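Local coordinates for protein alanyl-tRNA synthetase (Aquifex aeolicus, PDB 3G98) that ligates alanine to its tRNA using ATP, its C-Ala domain bringing editing and aminoacylation together on one tRNA, at residues G7-H12 / K37-I42; K49-I54 / L87-G92; Q33-D38 / G55-I60. All coordinates share one frame; numbering follows the deposited sequence. Where two conformers were deposited one is given.

Interaction 1. Residues G7-H12 / K37-I42; sequences GDFTLH and KDVVFI
H12, K37 and V39 bury the most surface where G7-H12 runs parallel to K37-I42. Four main-chain bonds zip the strands: T10 N to K37 O, V39 N to T10 O, H12 N to V39 O (2.8 Å) and F41 N to H12 O. Above them, on the face that T10, D38 and V40 also occupy, the H12 imidazole leans back over the neighbouring strand, CG beside its own backbone N (chi1 -54°). H12 NE2 meets D38 OD1 in the ring plane through a long, weak hydrogen bond of 3.4 Å, with ring and carboxylate planes 71° apart; the stronger partner of that carboxylate is T35 N, on OD2. K37 reaches across the start of the other strand. Its CG is wedged between backbone N and carbonyl (chi1 57°), and the bent chain passes K37 CE within 3.2 Å of D8 O and 3.5 Å of T10 OG1, which is hydrogen-bonded to N5. At its end, K37 NZ donates to a water at 2.7 Å, and the water passes hydrogen bonds on to G7 O and F9 O, tying the lysine to the turn. On the reverse face V39 splits its methyls: CG1 packs on L11 CD1 at 4.0 Å, while CG2 packs on F9 CB at 4.0 Å. The pair forms the parallel strands of a beta-alpha-beta crossover through helix 21-31, whose L31 touches V40; helix 98-110 lies against L11 and F41 on the V39 face, and strand 49-56 flanks strand 38-46.

Interaction 2. Residues K49-I54 / L87-G92; sequences KINFVI and LAQGGG
Q89 NE2 is held by two carbonyl oxygens, N51 OD1 across the strands at 2.9 Å and P21 O outside them. The bond to N51 uses an in-plane lone pair of OD1 and lies nearly in the Q89 amide plane, although the two amides are turned 80° to each other; N51 was modelled in two conformers, so this bond may be only part-time. Q89 gets there on an extended chain, CG anti to the backbone N (chi1 177°), which crosses V53: CG2 of V53 lies 3.6 Å from Q89 CD. Further along the same face, V53 CG1 meets L87 CD1 at 3.8 Å. Beneath these side chains runs a regular antiparallel ladder in the DHHA1 domain's mixed sheet, strand 87-92 lying between 49-56 and the short edge strand 82-83, with I50-G92, F52-G90 and I54-A88 as hydrogen-bonded pairs; G92 N to I50 O, at 2.8 Å, is the shortest bond. On the opposite face F52 folds back over the glycine-rich strand. With no side chain at G90, the ring rests directly on main chain: G90 CA sits 4.2 Å from the F52 ring centroid in a CH-pi contact, and G90 O lies 3.6 Å above the plane of the F52 ring, toward its rim. I70 of helix 66-76 touches F52, I54 and A88, while R25 of helix 21-31 bonds Q89 OE1.

Interaction 3. Residues Q33-D38 / G55-I60; sequences QRTKKD and GVSKEI
The E59 carboxylate lies flat beneath the K36 side chain, whose CB, CG and CD pass over one face; CG stands 3.6 Å from E59 CD, almost straight above it. The lysine then bends away, leaving K36 NZ 6.1 Å from E59 OE2, so this contact is made by methylenes and not by a salt bridge. The second flat group, the D38 carboxylate, turns back on its own loop: T35 N approaches OD2 on the syn side, 28° out of the plane, though the modelling of T35 OG1 against this carboxylate is doubtful. Between the segments S57 OG is the central polar atom. Lying beside its own backbone N (chi1 -66°), S57 OG accepts from D38 N at 2.8 Å and also bonds R32 O, just past the C-terminal end of helix 21-31. S57 N returns a bond to D38 O at 2.9 Å. I60 lies against the loop's main chain, its CG2 3.2 Å from K36 O and its CD1 3.5 Å from D38 O. K37 N bonds T35 OG1 in what fits an ST turn, though the place of OG1 is less sure. S57 O takes I60 N instead of pairing with D38, and the serine hydroxyl stands in for it: the antiparallel pairing of strands 38-46 and 49-56 thus ends in a side-chain-to-backbone bond, where the beta-alpha-beta crossover loop enters the sheet.

How the interactions relate
All three contacts reach one mixed sheet, joined through the neighbouring antiparallel strands 38-46 and 49-56. Interactions 1 and 3 share K37 and D38, with centres about 8 Å apart; V40 N lies 2.7 Å from G55 O, probably a hydrogen bond, and I60 CD1 packs against both F9 and V39. Interaction 2 lies on the opposite side of the chain's centre, about 16 Å from interaction 1 and 18 Å from interaction 3, centre to centre. It is tied to interaction 1 where I42 O meets V53 N at 2.9 Å and F41 CD1 packs on I54 CD1, and to interaction 3 where L87 CD1 touches G55 CA.

Interaction 1. Residues G7-H12 / K37-I42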
loop_
_atom_site.group_PDB
_atom_site.type_symbol
_atom_site.label_atom_id
_atom_site.label_comp_id
_atom_site.label_asym_id
_atom_site.label_seq_id
_atom_site.Cartn_x
_atom_site.Cartn_y
_atom_site.Cartn_z
ATOM N N GLY A 7 15.427 -1.855 -2.773
ATOM C CA GLY A 7 16.347 -0.935 -2.133
ATOM C C GLY A 7 16.603 -1.427 -0.724
ATOM O O GLY A 7 16.878 -2.604 -0.515
ATOM N N ASP A 8 16.477 -0.531 0.248
ATOM C CA ASP A 8 16.743 -0.878 1.633
ATOM C C ASP A 8 15.462 -1.278 2.363
ATOM O O ASP A 8 15.419 -1.268 3.591
ATOM C CB ASP A 8 17.404 0.306 2.347
ATOM C CG ASP A 8 18.197 -0.114 3.569
ATOM O OD1 ASP A 8 19.022 -1.047 3.454
ATOM O OD2 ASP A 8 18.006 0.499 4.640
ATOM N N PHE A 9 14.419 -1.628 1.609
ATOM C CA PHE A 9 13.119 -1.958 2.203
ATOM C C PHE A 9 12.664 -3.374 1.854
ATOM O O PHE A 9 13.155 -3.969 0.897
ATOM C CB PHE A 9 12.062 -0.946 1.744
ATOM C CG PHE A 9 12.538 0.480 1.775
ATOM C CD1 PHE A 9 12.839 1.152 0.595
ATOM C CD2 PHE A 9 12.708 1.142 2.979
ATOM C CE1 PHE A 9 13.287 2.464 0.621
ATOM C CE2 PHE A 9 13.157 2.458 3.011
ATOM C CZ PHE A 9 13.445 3.117 1.832
ATOM N N THR A 10 11.735 -3.913 2.646
ATOM C CA THR A 10 11.055 -5.165 2.304
ATOM C C THR A 10 9.591 -4.866 1.979
ATOM O O THR A 10 8.823 -4.419 2.842
ATOM C CB THR A 10 11.130 -6.215 3.441
ATOM O OG1 THR A 10 12.497 -6.561 3.698
ATOM C CG2 THR A 10 10.367 -7.482 3.063
ATOM N N LEU A 11 9.213 -5.100 0.727
ATOM C CA LEU A 11 7.854 -4.824 0.269
ATOM C C LEU A 11 6.963 -6.058 0.359
ATOM O O LEU A 11 7.304 -7.116 -0.163
ATOM C CB LEU A 11 7.859 -4.286 -1.165
ATOM C CG LEU A 11 6.478 -4.019 -1.776
ATOM C CD1 LEU A 11 5.741 -2.933 -1.009
ATOM C CD2 LEU A 11 6.603 -3.639 -3.254
ATOM N N HIS A 12 5.835 -5.911 1.051
ATOM C CA HIS A 12 4.802 -6.943 1.110
ATOM C C HIS A 12 3.571 -6.421 0.378
ATOM O O HIS A 12 3.047 -5.340 0.696
ATOM C CB HIS A 12 4.437 -7.276 2.564
ATOM C CG HIS A 12 5.613 -7.637 3.413
ATOM N ND1 HIS A 12 6.116 -8.919 3.480
ATOM C CD2 HIS A 12 6.395 -6.883 4.222
ATOM C CE1 HIS A 12 7.159 -8.939 4.293
ATOM N NE2 HIS A 12 7.348 -7.716 4.757
ATOM N N LYS A 37 11.917 -2.223 8.566
ATOM C CA LYS A 37 12.075 -1.794 7.180
ATOM C C LYS A 37 10.951 -2.283 6.263
ATOM O O LYS A 37 11.150 -2.412 5.060
ATOM C CB LYS A 37 13.425 -2.263 6.630
ATOM C CG LYS A 37 13.633 -3.770 6.700
ATOM C CD LYS A 37 14.987 -4.172 6.134
ATOM C CE LYS A 37 14.955 -4.237 4.615
ATOM N NZ LYS A 37 16.303 -4.543 4.051
ATOM N N ASP A 38 9.774 -2.543 6.829
ATOM C CA ASP A 38 8.644 -3.063 6.055
ATOM C C ASP A 38 7.820 -1.968 5.381
ATOM O O ASP A 38 7.543 -0.932 5.978
ATOM C CB ASP A 38 7.712 -3.878 6.954
ATOM C CG ASP A 38 8.383 -5.106 7.537
ATOM O OD1 ASP A 38 9.172 -5.763 6.823
ATOM O OD2 ASP A 38 8.115 -5.414 8.715
ATOM N N VAL A 39 7.438 -2.218 4.134
ATOM C CA VAL A 39 6.469 -1.403 3.420
ATOM C C VAL A 39 5.372 -2.366 2.977
ATOM O O VAL A 39 5.645 -3.381 2.343
ATOM C CB VAL A 39 7.084 -0.704 2.169
ATOM C CG1 VAL A 39 6.033 0.162 1.468
ATOM C CG2 VAL A 39 8.307 0.143 2.546
ATOM N N VAL A 40 4.130 -2.063 3.327
ATOM C CA VAL A 40 3.018 -2.960 3.017
ATOM C C VAL A 40 2.054 -2.241 2.095
ATOM O O VAL A 40 1.581 -1.145 2.413
ATOM C CB VAL A 40 2.272 -3.372 4.300
ATOM C CG1 VAL A 40 1.113 -4.311 3.982
ATOM C CG2 VAL A 40 3.242 -3.983 5.308
ATOM N N PHE A 41 1.776 -2.838 0.939
ATOM C CA PHE A 41 0.799 -2.268 0.016
ATOM C C PHE A 41 -0.214 -3.338 -0.314
ATOM O O PHE A 41 0.042 -4.228 -1.122
ATOM C CB PHE A 41 1.505 -1.736 -1.241
ATOM C CG PHE A 41 0.576 -1.230 -2.321
ATOM C CD1 PHE A 41 -0.560 -0.481 -2.011
ATOM C CD2 PHE A 41 0.864 -1.479 -3.658
ATOM C CE1 PHE A 41 -1.399 -0.003 -3.024
ATOM C CE2 PHE A 41 0.041 -0.997 -4.665
ATOM C CZ PHE A 41 -1.098 -0.265 -4.343
ATOM N N ILE A 42 -1.366 -3.281 0.340
ATOM C CA ILE A 42 -2.374 -4.301 0.090
ATOM C C ILE A 42 -3.674 -3.651 -0.328
ATOM O O ILE A 42 -3.936 -2.484 -0.027
ATOM C CB ILE A 42 -2.594 -5.254 1.289
ATOM C CG1 ILE A 42 -3.044 -4.477 2.529
ATOM C CG2 ILE A 42 -1.328 -6.073 1.559
ATOM C CD1 ILE A 42 -3.346 -5.367 3.739
HETATM O O HOH W 1 16.103 -4.447 1.385
#

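Interaction 2. Residues K49-I54 / L87-G92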
loop_
_atom_site.group_PDB
_atom_site.type_symbol
_atom_site.label_atom_id
_atom_site.label_comp_id
_atom_site.label_asym_id
_atom_site.label_seq_id
_atom_site.Cartn_x
_atom_site.Cartn_y
_atom_site.Cartn_z
ATOM N N LYS A 49 -14.743 -1.873 -7.722
ATOM C CA LYS A 49 -14.091 -0.911 -6.842
ATOM C C LYS A 49 -12.868 -1.539 -6.186
ATOM O O LYS A 49 -12.774 -2.766 -6.063
ATOM C CB LYS A 49 -15.064 -0.414 -5.771
ATOM C CG LYS A 49 -16.300 0.276 -6.336
ATOM C CD LYS A 49 -15.911 1.385 -7.310
ATOM C CE LYS A 49 -17.138 1.990 -7.985
ATOM N NZ LYS A 49 -18.089 2.544 -6.989
ATOM N N ILE A 50 -11.932 -0.697 -5.760
ATOM C CA ILE A 50 -10.776 -1.191 -5.034
ATOM C C ILE A 50 -10.410 -0.256 -3.865
ATOM O O ILE A 50 -10.358 0.968 -4.007
ATOM C CB ILE A 50 -9.569 -1.430 -5.988
ATOM C CG1 ILE A 50 -8.359 -1.975 -5.233
ATOM C CG2 ILE A 50 -9.194 -0.138 -6.742
ATOM C CD1 ILE A 50 -7.319 -2.594 -6.163
ATOM N N ASN A 51 -10.198 -0.851 -2.703
ATOM C CA ASN A 51 -9.741 -0.118 -1.531
ATOM C C ASN A 51 -8.302 -0.536 -1.275
ATOM O O ASN A 51 -7.960 -1.696 -1.460
ATOM C CB ASN A 51 -10.632 -0.444 -0.324
ATOM C CG ASN A 51 -10.269 0.364 0.913
ATOM O OD1 ASN A 51 -9.301 0.060 1.605
ATOM N ND2 ASN A 51 -11.064 1.393 1.204
ATOM N N PHE A 52 -7.463 0.405 -0.857
ATOM C CA PHE A 52 -6.052 0.096 -0.706
ATOM C C PHE A 52 -5.412 0.813 0.486
ATOM O O PHE A 52 -5.861 1.881 0.909
ATOM C CB PHE A 52 -5.291 0.400 -2.006
ATOM C CG PHE A 52 -5.571 1.756 -2.567
ATOM C CD1 PHE A 52 -6.674 1.970 -3.394
ATOM C CD2 PHE A 52 -4.752 2.834 -2.248
ATOM C CE1 PHE A 52 -6.951 3.217 -3.908
ATOM C CE2 PHE A 52 -5.026 4.101 -2.752
ATOM C CZ PHE A 52 -6.131 4.294 -3.586
ATOM N N VAL A 53 -4.356 0.208 1.013
ATOM C CA VAL A 53 -3.682 0.713 2.198
ATOM C C VAL A 53 -2.171 0.633 2.003
ATOM O O VAL A 53 -1.656 -0.322 1.415
ATOM C CB VAL A 53 -4.034 -0.133 3.435
ATOM C CG1 VAL A 53 -3.176 0.281 4.645
ATOM C CG2 VAL A 53 -5.543 -0.048 3.758
ATOM N N ILE A 54 -1.475 1.636 2.510
ATOM C CA ILE A 54 -0.020 1.608 2.608
ATOM C C ILE A 54 0.325 1.753 4.078
ATOM O O ILE A 54 -0.101 2.710 4.730
ATOM C CB ILE A 54 0.636 2.769 1.826
ATOM C CG1 ILE A 54 0.312 2.684 0.333
ATOM C CG2 ILE A 54 2.161 2.759 2.037
ATOM C CD1 ILE A 54 1.245 1.810 -0.442
ATOM N N LEU A 87 0.894 5.159 8.021
ATOM C CA LEU A 87 -0.288 4.398 7.613
ATOM C C LEU A 87 -1.329 5.287 6.918
ATOM O O LEU A 87 -1.857 6.250 7.498
ATOM C CB LEU A 87 -0.913 3.690 8.817
ATOM C CG LEU A 87 -2.006 2.644 8.560
ATOM C CD1 LEU A 87 -1.453 1.442 7.796
ATOM C CD2 LEU A 87 -2.657 2.197 9.867
ATOM N N ALA A 88 -1.637 4.940 5.677
ATOM C CA ALA A 88 -2.586 5.721 4.871
ATOM C C ALA A 88 -3.477 4.786 4.047
ATOM O O ALA A 88 -3.124 3.634 3.819
ATOM C CB ALA A 88 -1.828 6.680 3.963
ATOM N N GLN A 89 -4.630 5.284 3.600
ATOM C CA GLN A 89 -5.631 4.432 2.961
ATOM C C GLN A 89 -6.442 5.229 1.946
ATOM O O GLN A 89 -6.569 6.452 2.065
ATOM C CB GLN A 89 -6.545 3.821 4.040
ATOM C CG GLN A 89 -7.707 2.959 3.546
ATOM C CD GLN A 89 -8.296 2.094 4.664
ATOM O OE1 GLN A 89 -8.243 2.462 5.840
ATOM N NE2 GLN A 89 -8.843 0.935 4.300
ATOM N N GLY A 90 -6.988 4.540 0.950
ATOM C CA GLY A 90 -7.803 5.208 -0.064
ATOM C C GLY A 90 -8.718 4.255 -0.812
ATOM O O GLY A 90 -8.668 3.030 -0.621
ATOM N N GLY A 91 -9.566 4.827 -1.661
ATOM C CA GLY A 91 -10.449 4.041 -2.510
ATOM C C GLY A 91 -10.306 4.515 -3.942
ATOM O O GLY A 91 -9.919 5.665 -4.190
ATOM N N GLY A 92 -10.599 3.627 -4.884
ATOM C CA GLY A 92 -10.432 3.929 -6.299
ATOM C C GLY A 92 -11.366 3.122 -7.174
ATOM O O GLY A 92 -12.107 2.267 -6.679
#

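Interaction 3. Residues Q33-D38 / G55-I60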
loop_
_atom_site.group_PDB
_atom_site.type_symbol
_atom_site.label_atom_id
_atom_site.label_comp_id
_atom_site.label_asym_id
_atom_site.label_seq_id
_atom_site.Cartn_x
_atom_site.Cartn_y
_atom_site.Cartn_z
ATOM N N GLN A 33 4.557 -4.102 11.472
ATOM C CA GLN A 33 5.124 -4.179 12.812
ATOM C C GLN A 33 6.191 -5.267 12.869
ATOM O O GLN A 33 6.896 -5.418 13.867
ATOM C CB GLN A 33 4.018 -4.492 13.817
ATOM C CG GLN A 33 2.947 -3.426 13.926
ATOM C CD GLN A 33 1.816 -3.834 14.847
ATOM O OE1 GLN A 33 1.955 -4.759 15.645
ATOM N NE2 GLN A 33 0.688 -3.140 14.746
ATOM N N ARG A 34 6.300 -6.011 11.774
ATOM C CA ARG A 34 7.176 -7.170 11.667
ATOM C C ARG A 34 8.633 -6.776 11.907
ATOM O O ARG A 34 9.253 -7.196 12.888
ATOM C CB ARG A 34 7.019 -7.787 10.273
ATOM C CG ARG A 34 7.153 -9.304 10.190
ATOM C CD ARG A 34 8.513 -9.796 10.677
ATOM N NE ARG A 34 8.887 -11.070 10.065
ATOM C CZ ARG A 34 8.208 -12.205 10.216
ATOM N NH1 ARG A 34 7.103 -12.231 10.949
ATOM N NH2 ARG A 34 8.631 -13.314 9.623
ATOM N N THR A 35 9.174 -5.968 11.002
ATOM C CA THR A 35 10.548 -5.504 11.116
ATOM C C THR A 35 10.599 -3.990 11.278
ATOM O O THR A 35 9.633 -3.363 11.713
ATOM C CB THR A 35 11.397 -5.909 9.884
ATOM O OG1 THR A 35 10.945 -5.196 8.727
ATOM C CG2 THR A 35 11.309 -7.410 9.630
ATOM N N LYS A 36 11.739 -3.411 10.919
ATOM C CA LYS A 36 11.917 -1.968 10.981
ATOM C C LYS A 36 12.094 -1.382 9.584
ATOM O O LYS A 36 12.377 -0.192 9.438
ATOM C CB LYS A 36 13.118 -1.621 11.860
ATOM C CG LYS A 36 12.926 -1.967 13.334
ATOM C CD LYS A 36 14.112 -1.520 14.169
ATOM C CE LYS A 36 15.391 -2.218 13.729
ATOM N NZ LYS A 36 16.572 -1.763 14.513
ATOM N N LYS A 37 11.917 -2.223 8.566
ATOM C CA LYS A 37 12.075 -1.794 7.180
ATOM C C LYS A 37 10.951 -2.283 6.263
ATOM O O LYS A 37 11.150 -2.412 5.060
ATOM C CB LYS A 37 13.425 -2.263 6.630
ATOM C CG LYS A 37 13.633 -3.770 6.700
ATOM C CD LYS A 37 14.987 -4.172 6.134
ATOM C CE LYS A 37 14.955 -4.237 4.615
ATOM N NZ LYS A 37 16.303 -4.543 4.051
ATOM N N ASP A 38 9.774 -2.543 6.829
ATOM C CA ASP A 38 8.644 -3.063 6.055
ATOM C C ASP A 38 7.820 -1.968 5.381
ATOM O O ASP A 38 7.543 -0.932 5.978
ATOM C CB ASP A 38 7.712 -3.878 6.954
ATOM C CG ASP A 38 8.383 -5.106 7.537
ATOM O OD1 ASP A 38 9.172 -5.763 6.823
ATOM O OD2 ASP A 38 8.115 -5.414 8.715
ATOM N N GLY A 55 1.057 0.779 4.605
ATOM C CA GLY A 55 1.570 0.861 5.972
ATOM C C GLY A 55 3.069 0.675 5.933
ATOM O O GLY A 55 3.569 -0.161 5.182
ATOM N N VAL A 56 3.798 1.464 6.717
ATOM C CA VAL A 56 5.250 1.323 6.761
ATOM C C VAL A 56 5.720 1.155 8.205
ATOM O O VAL A 56 5.036 1.578 9.140
ATOM C CB VAL A 56 6.002 2.513 6.067
ATOM C CG1 VAL A 56 5.518 2.709 4.629
ATOM C CG2 VAL A 56 5.851 3.792 6.849
ATOM N N SER A 57 6.863 0.508 8.388
ATOM C CA SER A 57 7.463 0.428 9.713
ATOM C C SER A 57 7.675 1.844 10.220
ATOM O O SER A 57 8.156 2.706 9.481
ATOM C CB SER A 57 8.803 -0.292 9.643
ATOM O OG SER A 57 8.638 -1.639 9.271
ATOM N N LYS A 58 7.338 2.101 11.477
ATOM C CA LYS A 58 7.406 3.475 11.972
ATOM C C LYS A 58 8.798 4.088 11.803
ATOM O O LYS A 58 8.929 5.298 11.573
ATOM C CB LYS A 58 6.915 3.584 13.419
ATOM C CG LYS A 58 6.943 5.012 13.945
ATOM C CD LYS A 58 5.645 5.396 14.639
ATOM C CE LYS A 58 5.596 6.911 14.864
ATOM N NZ LYS A 58 4.201 7.384 15.105
ATOM N N GLU A 59 9.828 3.249 11.883
ATOM C CA GLU A 59 11.214 3.711 11.785
ATOM C C GLU A 59 11.558 4.337 10.430
ATOM O O GLU A 59 12.485 5.131 10.339
ATOM C CB GLU A 59 12.191 2.574 12.089
ATOM C CG GLU A 59 12.175 2.108 13.541
ATOM C CD GLU A 59 11.085 1.084 13.829
ATOM O OE1 GLU A 59 10.305 0.750 12.907
ATOM O OE2 GLU A 59 11.017 0.607 14.983
ATOM N N ILE A 60 10.813 3.988 9.384
ATOM C CA ILE A 60 11.128 4.469 8.034
ATOM C C ILE A 60 10.089 5.450 7.475
ATOM O O ILE A 60 10.055 5.715 6.273
ATOM C CB ILE A 60 11.330 3.298 7.043
ATOM C CG1 ILE A 60 10.029 2.508 6.864
ATOM C CG2 ILE A 60 12.452 2.391 7.517
ATOM C CD1 ILE A 60 10.072 1.509 5.721
#